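Local coordinates for protein Ent-copalyl diphosphate synthase (Streptomyces platensis, PDB 5BP8) that belongs to the terpene synthase family, as a mainly alpha-helical protein whose C-terminal part is related to the helical-hairpin domain of squalene-hopene cyclase, at residues Pro29-Thr34 and Gly52-Glu57; Asp45-Arg50 and Thr89-Pro94; His324-Leu329 and Gly371-Glu376; Glu357-His362 and Ala375-Ile380. All coordinates share one frame; numbering follows the deposited sequence. Where two conformers were deposited one is given.

Contact 1: residues Pro29-Thr34 and Gly52-Glu57; sequences PSVYDT and GYLAKE
The start of helix 31-40 lies beside the end of helix 47-57, with Val31 CA and Leu54 CA 6.7 Å apart. These two consecutive helices form an alpha-helical hairpin, and the contact lies at the end away from the turn. Tyr53 makes the largest single contribution to the meeting surface. Its CG is anti to the backbone N (chi1 177°), which extends the ring across the gap to the residues that lead into helix 31-40. One flank of the ring runs by Thr34, whose CG2 is 3.7 Å from Tyr53 CD2, the two side chains crossing at about a right angle. Val31 sends its two methyls to different partners: CG1 reaches Leu54 CD2 at 4.0 Å, while CG2 touches both Tyr53 CE2 and Glu57 CB. With CG anti to its carbonyl carbon (chi1 -66°), Glu57 sets that atom 3.6 Å above the plane of the Tyr53 ring, over its centre. Thr34 is tied to the turn before its helix, since its OG1 donates to Ser30 O over 2.8 Å; the same OG1 is also bonded to Val253 N. Ser30 occupies the N-cap position but turns its hydroxyl away to Asp499 and caps nothing. The phenol end of Tyr53 sits close to backbone, its OH 3.4 Å from Ser30 CA. A water in the plane of the ring, 2.7 Å from Tyr53 OH, also donates a weak bond of 3.4 Å to Pro29 O.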
loop_
_atom_site.group_PDB
_atom_site.type_symbol
_atom_site.label_atom_id
_atom_site.label_comp_id
_atom_site.label_asym_id
_atom_site.label_seq_id
_atom_site.Cartn_x
_atom_site.Cartn_y
_atom_site.Cartn_z
ATOM N N PRO A 29 -7.762 -2.243 -8.013
ATOM C CA PRO A 29 -7.098 -1.332 -8.951
ATOM C C PRO A 29 -7.049 0.085 -8.450
ATOM O O PRO A 29 -7.851 0.490 -7.600
ATOM C CB PRO A 29 -7.970 -1.404 -10.225
ATOM C CG PRO A 29 -8.805 -2.643 -10.084
ATOM C CD PRO A 29 -8.858 -3.010 -8.626
ATOM N N SER A 30 -6.074 0.831 -8.945
ATOM C CA SER A 30 -6.083 2.262 -8.774
ATOM C C SER A 30 -5.649 2.948 -10.048
ATOM O O SER A 30 -5.298 2.307 -11.052
ATOM C CB SER A 30 -5.214 2.712 -7.579
ATOM O OG SER A 30 -3.854 2.394 -7.796
ATOM N N VAL A 31 -5.709 4.272 -10.015
ATOM C CA VAL A 31 -5.457 5.065 -11.213
ATOM C C VAL A 31 -4.006 4.971 -11.676
ATOM O O VAL A 31 -3.745 4.843 -12.865
ATOM C CB VAL A 31 -5.836 6.535 -10.937
ATOM C CG1 VAL A 31 -5.325 7.459 -12.026
ATOM C CG2 VAL A 31 -7.353 6.656 -10.766
ATOM N N TYR A 32 -3.049 5.028 -10.756
ATOM C CA TYR A 32 -1.640 5.190 -11.201
ATOM C C TYR A 32 -1.183 4.141 -12.225
ATOM O O TYR A 32 -0.753 4.499 -13.333
ATOM C CB TYR A 32 -0.638 5.230 -10.016
ATOM C CG TYR A 32 0.770 5.315 -10.533
ATOM C CD1 TYR A 32 1.339 6.539 -10.858
ATOM C CD2 TYR A 32 1.516 4.172 -10.788
ATOM C CE1 TYR A 32 2.596 6.625 -11.392
ATOM C CE2 TYR A 32 2.795 4.251 -11.340
ATOM C CZ TYR A 32 3.332 5.491 -11.643
ATOM O OH TYR A 32 4.611 5.619 -12.180
ATOM N N ASP A 33 -1.279 2.841 -11.888
ATOM C CA ASP A 33 -0.754 1.827 -12.800
ATOM C C ASP A 33 -1.695 1.632 -13.982
ATOM O O ASP A 33 -1.264 1.243 -15.059
ATOM C CB ASP A 33 -0.499 0.451 -12.147
ATOM C CG ASP A 33 0.956 0.247 -11.725
ATOM O OD1 ASP A 33 1.538 1.137 -11.073
ATOM O OD2 ASP A 33 1.514 -0.833 -11.982
ATOM N N THR A 34 -2.982 1.840 -13.786
ATOM C CA THR A 34 -3.906 1.717 -14.894
ATOM C C THR A 34 -3.500 2.695 -16.004
ATOM O O THR A 34 -3.445 2.323 -17.216
ATOM C CB THR A 34 -5.360 1.965 -14.408
ATOM O OG1 THR A 34 -5.722 0.973 -13.442
ATOM C CG2 THR A 34 -6.311 1.908 -15.552
ATOM N N GLY A 52 -11.517 3.839 -20.217
ATOM C CA GLY A 52 -12.817 4.048 -19.608
ATOM C C GLY A 52 -12.713 4.303 -18.123
ATOM O O GLY A 52 -13.373 5.195 -17.588
ATOM N N TYR A 53 -11.864 3.532 -17.462
ATOM C CA TYR A 53 -11.651 3.676 -16.023
ATOM C C TYR A 53 -11.109 5.036 -15.690
ATOM O O TYR A 53 -11.534 5.659 -14.675
ATOM C CB TYR A 53 -10.741 2.553 -15.554
ATOM C CG TYR A 53 -10.347 2.579 -14.104
ATOM C CD1 TYR A 53 -11.113 1.926 -13.132
ATOM C CD2 TYR A 53 -9.204 3.212 -13.710
ATOM C CE1 TYR A 53 -10.734 1.928 -11.785
ATOM C CE2 TYR A 53 -8.815 3.189 -12.359
ATOM C CZ TYR A 53 -9.596 2.552 -11.420
ATOM O OH TYR A 53 -9.225 2.562 -10.086
ATOM N N LEU A 54 -10.118 5.486 -16.463
ATOM C CA LEU A 54 -9.567 6.817 -16.267
ATOM C C LEU A 54 -10.658 7.881 -16.419
ATOM O O LEU A 54 -10.757 8.772 -15.596
ATOM C CB LEU A 54 -8.413 7.112 -17.221
ATOM C CG LEU A 54 -7.163 6.232 -17.040
ATOM C CD1 LEU A 54 -6.091 6.617 -18.041
ATOM C CD2 LEU A 54 -6.614 6.306 -15.616
ATOM N N ALA A 55 -11.468 7.790 -17.466
ATOM C CA ALA A 55 -12.562 8.752 -17.644
ATOM C C ALA A 55 -13.559 8.735 -16.475
ATOM O O ALA A 55 -14.002 9.800 -15.998
ATOM C CB ALA A 55 -13.290 8.476 -18.956
ATOM N N LYS A 56 -13.956 7.541 -16.040
ATOM C CA LYS A 56 -14.913 7.373 -14.917
ATOM C C LYS A 56 -14.353 7.890 -13.606
ATOM O O LYS A 56 -15.073 8.492 -12.815
ATOM C CB LYS A 56 -15.290 5.893 -14.727
ATOM C CG LYS A 56 -16.120 5.590 -13.477
ATOM C CD LYS A 56 -16.389 4.101 -13.298
ATOM C CE LYS A 56 -17.118 3.852 -11.987
ATOM N NZ LYS A 56 -17.106 2.422 -11.557
ATOM N N GLU A 57 -13.073 7.661 -13.365
ATOM C CA GLU A 57 -12.511 7.933 -12.020
ATOM C C GLU A 57 -12.091 9.379 -11.788
ATOM O O GLU A 57 -11.793 9.766 -10.638
ATOM C CB GLU A 57 -11.352 6.989 -11.739
ATOM C CG GLU A 57 -11.800 5.550 -11.638
ATOM C CD GLU A 57 -12.543 5.237 -10.360
ATOM O OE1 GLU A 57 -12.215 5.849 -9.318
ATOM O OE2 GLU A 57 -13.416 4.362 -10.398
HETATM O O HOH W 1 -10.970 1.545 -8.360
#

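Contact 2: residues Asp45-Arg50 and Thr89-Pro94. With SO4 (sulfate ion), chain E.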
loop_
_atom_site.group_PDB
_atom_site.type_symbol
_atom_site.label_atom_id
_atom_site.label_comp_id
_atom_site.label_asym_id
_atom_site.label_seq_id
_atom_site.Cartn_x
_atom_site.Cartn_y
_atom_site.Cartn_z
ATOM N N ASP A 45 -4.401 -6.458 -23.721
ATOM C CA ASP A 45 -5.851 -6.614 -23.632
ATOM C C ASP A 45 -6.414 -5.706 -22.528
ATOM O O ASP A 45 -5.768 -5.512 -21.487
ATOM C CB ASP A 45 -6.210 -8.080 -23.316
ATOM C CG ASP A 45 -6.145 -9.007 -24.545
ATOM O OD1 ASP A 45 -6.054 -8.519 -25.689
ATOM O OD2 ASP A 45 -6.200 -10.246 -24.350
ATOM N N GLY A 46 -7.606 -5.158 -22.756
ATOM C CA GLY A 46 -8.275 -4.320 -21.743
ATOM C C GLY A 46 -7.880 -2.852 -21.841
ATOM O O GLY A 46 -8.203 -2.069 -20.956
ATOM N N HIS A 47 -7.262 -2.455 -22.955
ATOM C CA HIS A 47 -6.773 -1.079 -23.122
ATOM C C HIS A 47 -7.936 -0.087 -23.122
ATOM O O HIS A 47 -7.911 0.913 -22.400
ATOM C CB HIS A 47 -5.934 -0.980 -24.404
ATOM C CG HIS A 47 -5.414 0.390 -24.708
ATOM N ND1 HIS A 47 -4.354 0.959 -24.038
ATOM C CD2 HIS A 47 -5.784 1.286 -25.648
ATOM C CE1 HIS A 47 -4.113 2.154 -24.533
ATOM N NE2 HIS A 47 -4.954 2.370 -25.524
ATOM N N ARG A 48 -8.981 -0.376 -23.886
ATOM C CA ARG A 48 -10.159 0.498 -23.888
ATOM C C ARG A 48 -10.833 0.558 -22.528
ATOM O O ARG A 48 -11.274 1.623 -22.104
ATOM C CB ARG A 48 -11.147 0.088 -24.984
ATOM C CG ARG A 48 -10.591 0.461 -26.357
ATOM C CD ARG A 48 -11.361 -0.170 -27.498
ATOM N NE ARG A 48 -11.241 -1.628 -27.487
ATOM C CZ ARG A 48 -11.953 -2.445 -28.262
ATOM N NH1 ARG A 48 -11.775 -3.761 -28.177
ATOM N NH2 ARG A 48 -12.848 -1.948 -29.116
ATOM N N GLU A 49 -10.874 -0.560 -21.828
ATOM C CA GLU A 49 -11.445 -0.577 -20.494
ATOM C C GLU A 49 -10.666 0.319 -19.540
ATOM O O GLU A 49 -11.255 0.942 -18.623
ATOM C CB GLU A 49 -11.476 -2.011 -19.977
ATOM C CG GLU A 49 -12.582 -2.848 -20.601
ATOM C CD GLU A 49 -12.254 -3.422 -21.991
ATOM O OE1 GLU A 49 -11.154 -3.217 -22.608
ATOM O OE2 GLU A 49 -13.163 -4.111 -22.484
ATOM N N ARG A 50 -9.337 0.360 -19.714
ATOM C CA ARG A 50 -8.480 1.196 -18.865
ATOM C C ARG A 50 -8.701 2.668 -19.162
ATOM O O ARG A 50 -8.766 3.482 -18.256
ATOM C CB ARG A 50 -7.006 0.812 -19.012
ATOM C CG ARG A 50 -6.695 -0.538 -18.365
ATOM C CD ARG A 50 -5.191 -0.825 -18.279
ATOM N NE ARG A 50 -4.693 -1.304 -19.571
ATOM C CZ ARG A 50 -4.858 -2.541 -20.057
ATOM N NH1 ARG A 50 -4.402 -2.828 -21.290
ATOM N NH2 ARG A 50 -5.478 -3.489 -19.361
ATOM N N THR A 89 -2.000 6.196 -32.895
ATOM C CA THR A 89 -3.141 5.554 -33.585
ATOM C C THR A 89 -3.894 4.619 -32.611
ATOM O O THR A 89 -3.343 4.212 -31.578
ATOM C CB THR A 89 -2.706 4.746 -34.824
ATOM O OG1 THR A 89 -1.867 3.653 -34.426
ATOM C CG2 THR A 89 -1.967 5.632 -35.825
ATOM N N ASP A 90 -5.141 4.284 -32.940
ATOM C CA ASP A 90 -5.997 3.487 -32.049
ATOM C C ASP A 90 -5.611 1.999 -31.941
ATOM O O ASP A 90 -5.237 1.379 -32.936
ATOM C CB ASP A 90 -7.461 3.580 -32.502
ATOM C CG ASP A 90 -8.073 4.949 -32.246
ATOM O OD1 ASP A 90 -7.627 5.654 -31.312
ATOM O OD2 ASP A 90 -9.023 5.308 -32.966
ATOM N N SER A 91 -5.716 1.451 -30.721
ATOM C CA SER A 91 -5.474 0.022 -30.491
ATOM C C SER A 91 -6.638 -0.831 -31.018
ATOM O O SER A 91 -6.450 -2.004 -31.364
ATOM C CB SER A 91 -5.228 -0.270 -29.003
ATOM O OG SER A 91 -3.965 0.224 -28.595
ATOM N N GLY A 92 -7.828 -0.238 -31.071
ATOM C CA GLY A 92 -9.029 -0.893 -31.585
ATOM C C GLY A 92 -10.108 0.164 -31.734
ATOM O O GLY A 92 -9.861 1.348 -31.459
ATOM N N ALA A 93 -11.297 -0.250 -32.164
ATOM C CA ALA A 93 -12.423 0.674 -32.328
ATOM C C ALA A 93 -12.712 1.407 -30.995
ATOM O O ALA A 93 -13.070 0.767 -30.007
ATOM C CB ALA A 93 -13.659 -0.084 -32.805
ATOM N N PRO A 94 -12.556 2.751 -30.969
ATOM C CA PRO A 94 -12.688 3.459 -29.686
ATOM C C PRO A 94 -14.139 3.541 -29.214
ATOM O O PRO A 94 -15.049 3.662 -30.037
ATOM C CB PRO A 94 -12.153 4.858 -30.010
ATOM C CG PRO A 94 -12.456 5.049 -31.464
ATOM C CD PRO A 94 -12.319 3.686 -32.091
HETATM S S SO4 E . -8.608 -3.802 -25.949
HETATM O O1 SO4 E . -9.340 -4.611 -24.909
HETATM O O2 SO4 E . -7.155 -3.963 -25.725
HETATM O O3 SO4 E . -8.980 -4.338 -27.272
HETATM O O4 SO4 E . -9.094 -2.407 -25.835
#
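An anion site at the N terminus of helix 47-57 adjoins the loop that follows helix 72-86, and Arg48 serves both. Its NH2 donates to Ala93 O at 2.9 Å, with the carbonyl oxygen in the guanidinium plane. The other edge of the same group faces a sulfate ion, probably from the crystallisation liquor: Arg48 NE reaches sulfate O4 at 2.8 Å and Arg48 NH1 reaches O3 at 3.0 Å. A bend at chi3 (-65°) curls the chain back so that the backbone Arg48 N, 2.8 Å away, shares O4 with its own side chain. Gly46 N adds a bond of 2.8 Å to O1, and His47 N a longer one of 3.2 Å to O2. The loop is poorly ordered at Ser91, which has two conformers; in one of them its OG lies over a face of the His47 ring and bonds to Pro42 O. His47 NE2 is held by Glu85. Arg50 grips Asp45 O end-on with NH1 and NH2. Successive amides at a helix start, joined by an arginine, form a classic oxyanion-binding helix N terminus, where the helix dipole probably helps hold the charge.

Contact 3: residues His324-Leu329 and Gly371-Glu376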
loop_
_atom_site.group_PDB
_atom_site.type_symbol
_atom_site.label_atom_id
_atom_site.label_comp_id
_atom_site.label_asym_id
_atom_site.label_seq_id
_atom_site.Cartn_x
_atom_site.Cartn_y
_atom_site.Cartn_z
ATOM N N HIS A 324 9.777 -19.595 15.201
ATOM C CA HIS A 324 11.122 -19.491 14.654
ATOM C C HIS A 324 11.812 -18.374 15.381
ATOM O O HIS A 324 11.214 -17.305 15.565
ATOM C CB HIS A 324 11.095 -19.137 13.161
ATOM C CG HIS A 324 10.450 -20.176 12.312
ATOM N ND1 HIS A 324 11.169 -21.110 11.605
ATOM C CD2 HIS A 324 9.148 -20.460 12.096
ATOM C CE1 HIS A 324 10.337 -21.911 10.965
ATOM N NE2 HIS A 324 9.104 -21.534 11.246
ATOM N N ARG A 325 13.074 -18.583 15.751
ATOM C CA ARG A 325 13.861 -17.499 16.329
ATOM C C ARG A 325 13.864 -16.311 15.376
ATOM O O ARG A 325 14.160 -16.487 14.180
ATOM C CB ARG A 325 15.296 -17.922 16.579
ATOM C CG ARG A 325 15.554 -18.278 18.013
ATOM C CD ARG A 325 17.006 -18.636 18.196
ATOM N NE ARG A 325 17.279 -18.918 19.595
ATOM C CZ ARG A 325 18.426 -19.421 20.043
ATOM N NH1 ARG A 325 19.420 -19.675 19.202
ATOM N NH2 ARG A 325 18.570 -19.641 21.346
ATOM N N PRO A 326 13.543 -15.112 15.891
ATOM C CA PRO A 326 13.449 -13.931 15.023
ATOM C C PRO A 326 14.798 -13.268 14.765
ATOM O O PRO A 326 14.897 -12.047 14.757
ATOM C CB PRO A 326 12.517 -13.010 15.812
ATOM C CG PRO A 326 12.866 -13.319 17.248
ATOM C CD PRO A 326 13.124 -14.804 17.268
ATOM N N ASP A 327 15.830 -14.066 14.504
ATOM C CA ASP A 327 17.156 -13.521 14.303
ATOM C C ASP A 327 17.293 -12.682 13.046
ATOM O O ASP A 327 18.095 -11.758 13.040
ATOM C CB ASP A 327 18.201 -14.631 14.320
ATOM C CG ASP A 327 18.386 -15.234 15.720
ATOM O OD1 ASP A 327 18.186 -14.528 16.730
ATOM O OD2 ASP A 327 18.750 -16.421 15.796
ATOM N N SER A 328 16.522 -12.979 12.000
ATOM C CA SER A 328 16.556 -12.193 10.776
ATOM C C SER A 328 16.232 -10.721 11.008
ATOM O O SER A 328 16.634 -9.889 10.211
ATOM C CB SER A 328 15.596 -12.751 9.705
ATOM O OG SER A 328 14.265 -12.852 10.205
ATOM N N LEU A 329 15.493 -10.405 12.068
ATOM C CA LEU A 329 15.191 -9.011 12.406
ATOM C C LEU A 329 16.409 -8.232 12.908
ATOM O O LEU A 329 16.436 -7.018 12.802
ATOM C CB LEU A 329 14.072 -8.933 13.433
ATOM C CG LEU A 329 12.715 -9.469 12.991
ATOM C CD1 LEU A 329 11.726 -9.486 14.140
ATOM C CD2 LEU A 329 12.182 -8.635 11.826
ATOM N N GLY A 371 16.777 -13.357 27.247
ATOM C CA GLY A 371 18.001 -12.547 27.217
ATOM C C GLY A 371 18.434 -12.168 25.815
ATOM O O GLY A 371 19.014 -11.107 25.595
ATOM N N ARG A 372 18.156 -13.039 24.857
ATOM C CA ARG A 372 18.535 -12.809 23.477
ATOM C C ARG A 372 17.898 -11.515 22.902
ATOM O O ARG A 372 18.542 -10.788 22.141
ATOM C CB ARG A 372 18.097 -14.007 22.651
ATOM C CG ARG A 372 18.880 -14.246 21.385
ATOM C CD ARG A 372 18.530 -15.634 20.879
ATOM N NE ARG A 372 19.049 -15.880 19.547
ATOM C CZ ARG A 372 20.315 -16.179 19.258
ATOM N NH1 ARG A 372 21.246 -16.269 20.212
ATOM N NH2 ARG A 372 20.655 -16.383 17.989
ATOM N N TYR A 373 16.651 -11.228 23.284
ATOM C CA TYR A 373 15.896 -10.105 22.674
ATOM C C TYR A 373 15.349 -9.092 23.678
ATOM O O TYR A 373 14.794 -8.046 23.299
ATOM C CB TYR A 373 14.748 -10.665 21.828
ATOM C CG TYR A 373 15.171 -11.764 20.880
ATOM C CD1 TYR A 373 15.976 -11.492 19.777
ATOM C CD2 TYR A 373 14.777 -13.082 21.093
ATOM C CE1 TYR A 373 16.372 -12.505 18.915
ATOM C CE2 TYR A 373 15.158 -14.089 20.234
ATOM C CZ TYR A 373 15.953 -13.793 19.146
ATOM O OH TYR A 373 16.340 -14.825 18.314
ATOM N N GLY A 374 15.537 -9.376 24.969
ATOM C CA GLY A 374 14.885 -8.630 26.032
ATOM C C GLY A 374 15.182 -7.165 25.935
ATOM O O GLY A 374 14.269 -6.345 26.004
ATOM N N ALA A 375 16.454 -6.842 25.732
ATOM C CA ALA A 375 16.903 -5.469 25.551
ATOM C C ALA A 375 16.261 -4.756 24.390
ATOM O O ALA A 375 15.871 -3.594 24.506
ATOM C CB ALA A 375 18.390 -5.440 25.309
ATOM N N GLU A 376 16.256 -5.419 23.235
ATOM C CA GLU A 376 15.702 -4.821 22.021
ATOM C C GLU A 376 14.237 -4.489 22.237
ATOM O O GLU A 376 13.775 -3.432 21.807
ATOM C CB GLU A 376 15.907 -5.747 20.817
ATOM C CG GLU A 376 17.342 -5.774 20.284
ATOM C CD GLU A 376 18.306 -6.662 21.078
ATOM O OE1 GLU A 376 17.906 -7.316 22.065
ATOM O OE2 GLU A 376 19.488 -6.708 20.683
#
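Arg325 and Arg372 lay their guanidinium groups flat on one another, centres 3.8 Å apart and planes 16° from parallel, while the two chains cross at about a right angle. Arg325 NH1 sits over the centre of the Arg372 group. Two like charges this close are probably made tolerable by their acidic partners, Asp369 for Arg325 and Asp327 for Arg372. The latter is a side-on salt bridge. Arg372 NH2 points almost straight at Asp327 OD2, 2.9 Å away, and in the guanidinium plane; Arg372 NE reaches OD1 at 3.2 Å, on its syn lone pair. The carboxylate is turned 62° from the guanidinium, so OD2 is met from above the carboxylate plane. In this way the loop after helix 307-319 is fastened to the first turns of helix 370-386, the second arm of a helical hairpin begun by helix 349-365. Tyr373 comes to the same carboxylate, its OH donating a very short bond of 2.5 Å to Asp327 OD1, which lies in the plane of the ring. One face of that ring carries Arg372 CB; over the opposite face stands Pro326, whose CG makes a CH-pi contact 3.9 Å from the ring centroid. Pro326 CD leans further toward the phenol end and is 3.4 Å from Tyr373 OH.

Contact 4: residues Glu357-His362 and Ala375-Ile380; sequences EALGHH and AEIRMI
Leu359 and Ile377 join helices 349-365 and 370-386, consecutive arms of an alpha-helical hairpin in the region related to the squalene-hopene cyclase C-terminal domain. The short segments run 136° apart in direction, 9.5 Å between axes, about midway between antiparallel and perpendicular. Apolar contacts carry the interface. The side chain of Ile377 meets the other helix with its longer branch: CG1 touches Leu359 CB at 3.6 Å. Leu359 reaches further along helix 370-386 with one methyl, CD1, which lies 4.1 Å from Glu376 CB and 4.3 Å from Ile380 CD1, so it bridges two successive turns of that helix. The polar end of Glu376 turns to another partner: its carboxylate forms a salt bridge with Arg333 through OE2, and only its CB joins the packing here. A separate tie, from His362 NE2 to Asp369, links helix 349-365 to the connection that leads into the next helix. Contact with backbone is made at Gly360, whose CA is 6.4 Å from Ile377 CA. Because CD1 of Ile377 continues the chain anti to CA (chi2 174°), the methyl comes directly against the glycine backbone, 3.7 Å from Gly360 N.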
loop_
_atom_site.group_PDB
_atom_site.type_symbol
_atom_site.label_atom_id
_atom_site.label_comp_id
_atom_site.label_asym_id
_atom_site.label_seq_id
_atom_site.Cartn_x
_atom_site.Cartn_y
_atom_site.Cartn_z
ATOM N N GLU A 357 6.023 -6.787 18.648
ATOM C CA GLU A 357 5.171 -7.960 18.753
ATOM C C GLU A 357 5.926 -9.257 18.466
ATOM O O GLU A 357 5.777 -10.227 19.216
ATOM C CB GLU A 357 3.945 -7.865 17.857
ATOM C CG GLU A 357 3.051 -6.667 18.197
ATOM C CD GLU A 357 1.866 -6.548 17.264
ATOM O OE1 GLU A 357 2.055 -6.776 16.025
ATOM O OE2 GLU A 357 0.758 -6.238 17.771
ATOM N N ALA A 358 6.685 -9.311 17.376
ATOM C CA ALA A 358 7.369 -10.548 17.036
ATOM C C ALA A 358 8.329 -10.949 18.179
ATOM O O ALA A 358 8.344 -12.117 18.617
ATOM C CB ALA A 358 8.124 -10.412 15.743
ATOM N N LEU A 359 9.117 -9.984 18.637
ATOM C CA LEU A 359 10.097 -10.238 19.698
ATOM C C LEU A 359 9.429 -10.554 21.027
ATOM O O LEU A 359 9.760 -11.565 21.676
ATOM C CB LEU A 359 11.062 -9.069 19.840
ATOM C CG LEU A 359 11.916 -8.773 18.614
ATOM C CD1 LEU A 359 12.860 -7.642 18.930
ATOM C CD2 LEU A 359 12.696 -9.977 18.106
ATOM N N GLY A 360 8.493 -9.699 21.430
ATOM C CA GLY A 360 7.771 -9.871 22.682
ATOM C C GLY A 360 7.036 -11.183 22.734
ATOM O O GLY A 360 7.049 -11.895 23.773
ATOM N N HIS A 361 6.426 -11.559 21.613
ATOM C CA HIS A 361 5.705 -12.799 21.579
ATOM C C HIS A 361 6.660 -13.991 21.637
ATOM O O HIS A 361 6.354 -15.005 22.293
ATOM C CB HIS A 361 4.840 -12.928 20.345
ATOM C CG HIS A 361 4.088 -14.216 20.297
ATOM N ND1 HIS A 361 4.541 -15.310 19.596
ATOM C CD2 HIS A 361 2.947 -14.606 20.908
ATOM C CE1 HIS A 361 3.685 -16.303 19.741
ATOM N NE2 HIS A 361 2.707 -15.900 20.527
ATOM N N HIS A 362 7.790 -13.864 20.939
ATOM C CA HIS A 362 8.803 -14.909 20.960
ATOM C C HIS A 362 9.291 -15.181 22.390
ATOM O O HIS A 362 9.359 -16.346 22.786
ATOM C CB HIS A 362 10.016 -14.564 20.123
ATOM C CG HIS A 362 11.040 -15.661 20.104
ATOM N ND1 HIS A 362 10.894 -16.787 19.333
ATOM C CD2 HIS A 362 12.179 -15.837 20.816
ATOM C CE1 HIS A 362 11.927 -17.594 19.528
ATOM N NE2 HIS A 362 12.717 -17.044 20.432
ATOM N N ALA A 375 16.454 -6.842 25.732
ATOM C CA ALA A 375 16.903 -5.469 25.551
ATOM C C ALA A 375 16.261 -4.756 24.390
ATOM O O ALA A 375 15.871 -3.594 24.506
ATOM C CB ALA A 375 18.390 -5.440 25.309
ATOM N N GLU A 376 16.256 -5.419 23.235
ATOM C CA GLU A 376 15.702 -4.821 22.021
ATOM C C GLU A 376 14.237 -4.489 22.237
ATOM O O GLU A 376 13.775 -3.432 21.807
ATOM C CB GLU A 376 15.907 -5.747 20.817
ATOM C CG GLU A 376 17.342 -5.774 20.284
ATOM C CD GLU A 376 18.306 -6.662 21.078
ATOM O OE1 GLU A 376 17.906 -7.316 22.065
ATOM O OE2 GLU A 376 19.488 -6.708 20.683
ATOM N N ILE A 377 13.518 -5.397 22.890
ATOM C CA ILE A 377 12.119 -5.216 23.269
ATOM C C ILE A 377 11.885 -3.925 24.058
ATOM O O ILE A 377 10.963 -3.154 23.777
ATOM C CB ILE A 377 11.597 -6.440 24.057
ATOM C CG1 ILE A 377 11.483 -7.664 23.143
ATOM C CG2 ILE A 377 10.224 -6.184 24.670
ATOM C CD1 ILE A 377 11.109 -8.937 23.877
ATOM N N ARG A 378 12.730 -3.657 25.039
ATOM C CA ARG A 378 12.492 -2.488 25.876
ATOM C C ARG A 378 12.984 -1.183 25.233
ATOM O O ARG A 378 12.414 -0.120 25.465
ATOM C CB ARG A 378 13.036 -2.745 27.286
ATOM C CG ARG A 378 12.074 -3.605 28.123
ATOM C CD ARG A 378 12.795 -4.693 28.943
ATOM N NE ARG A 378 14.186 -4.295 29.139
ATOM C CZ ARG A 378 15.223 -5.097 29.344
ATOM N NH1 ARG A 378 15.090 -6.425 29.459
ATOM N NH2 ARG A 378 16.417 -4.523 29.404
HETATM N N MSE A 379 13.986 -1.250 24.377
HETATM C CA MSE A 379 14.383 -0.074 23.616
HETATM C C MSE A 379 13.442 0.368 22.491
HETATM O O MSE A 379 13.423 1.565 22.110
HETATM C CB MSE A 379 15.614 -0.467 22.881
HETATM C CG MSE A 379 16.303 0.673 22.142
HETATM SE SE MSE A 379 17.172 -0.525 20.934
HETATM C CE MSE A 379 18.576 0.250 19.850
ATOM N N ILE A 380 12.742 -0.601 21.901
ATOM C CA ILE A 380 11.674 -0.296 20.919
ATOM C C ILE A 380 10.515 0.345 21.687
ATOM O O ILE A 380 9.912 1.331 21.248
ATOM C CB ILE A 380 11.141 -1.560 20.223
ATOM C CG1 ILE A 380 12.204 -2.178 19.317
ATOM C CG2 ILE A 380 9.892 -1.219 19.400
ATOM C CD1 ILE A 380 11.764 -3.514 18.783
#

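How the contacts relate
From the N terminus, contact 1 closes a 17-residue loop made of the rest of helix 31-40, the turn and the start of helix 47-57. Contact 2 opens within this span, at 45-50, and ends beyond it at 89-94, so the two cross; they share helix 47-57 and touch where Thr34 CG2 packs on Arg50 CB. Contacts 3 and 4 follow much later, on the opposite side of the chain's centre, contacts 1 and 3 lying 44 Å apart between centres. Contact 3 closes a loop from 324-329 to 371-376; contact 4 begins within it and ends on the same helix, 370-386, sharing Ala375 and Glu376. Pro326 of contact 3 packs against Leu359 and His362 of contact 4, uniting loop and hairpin.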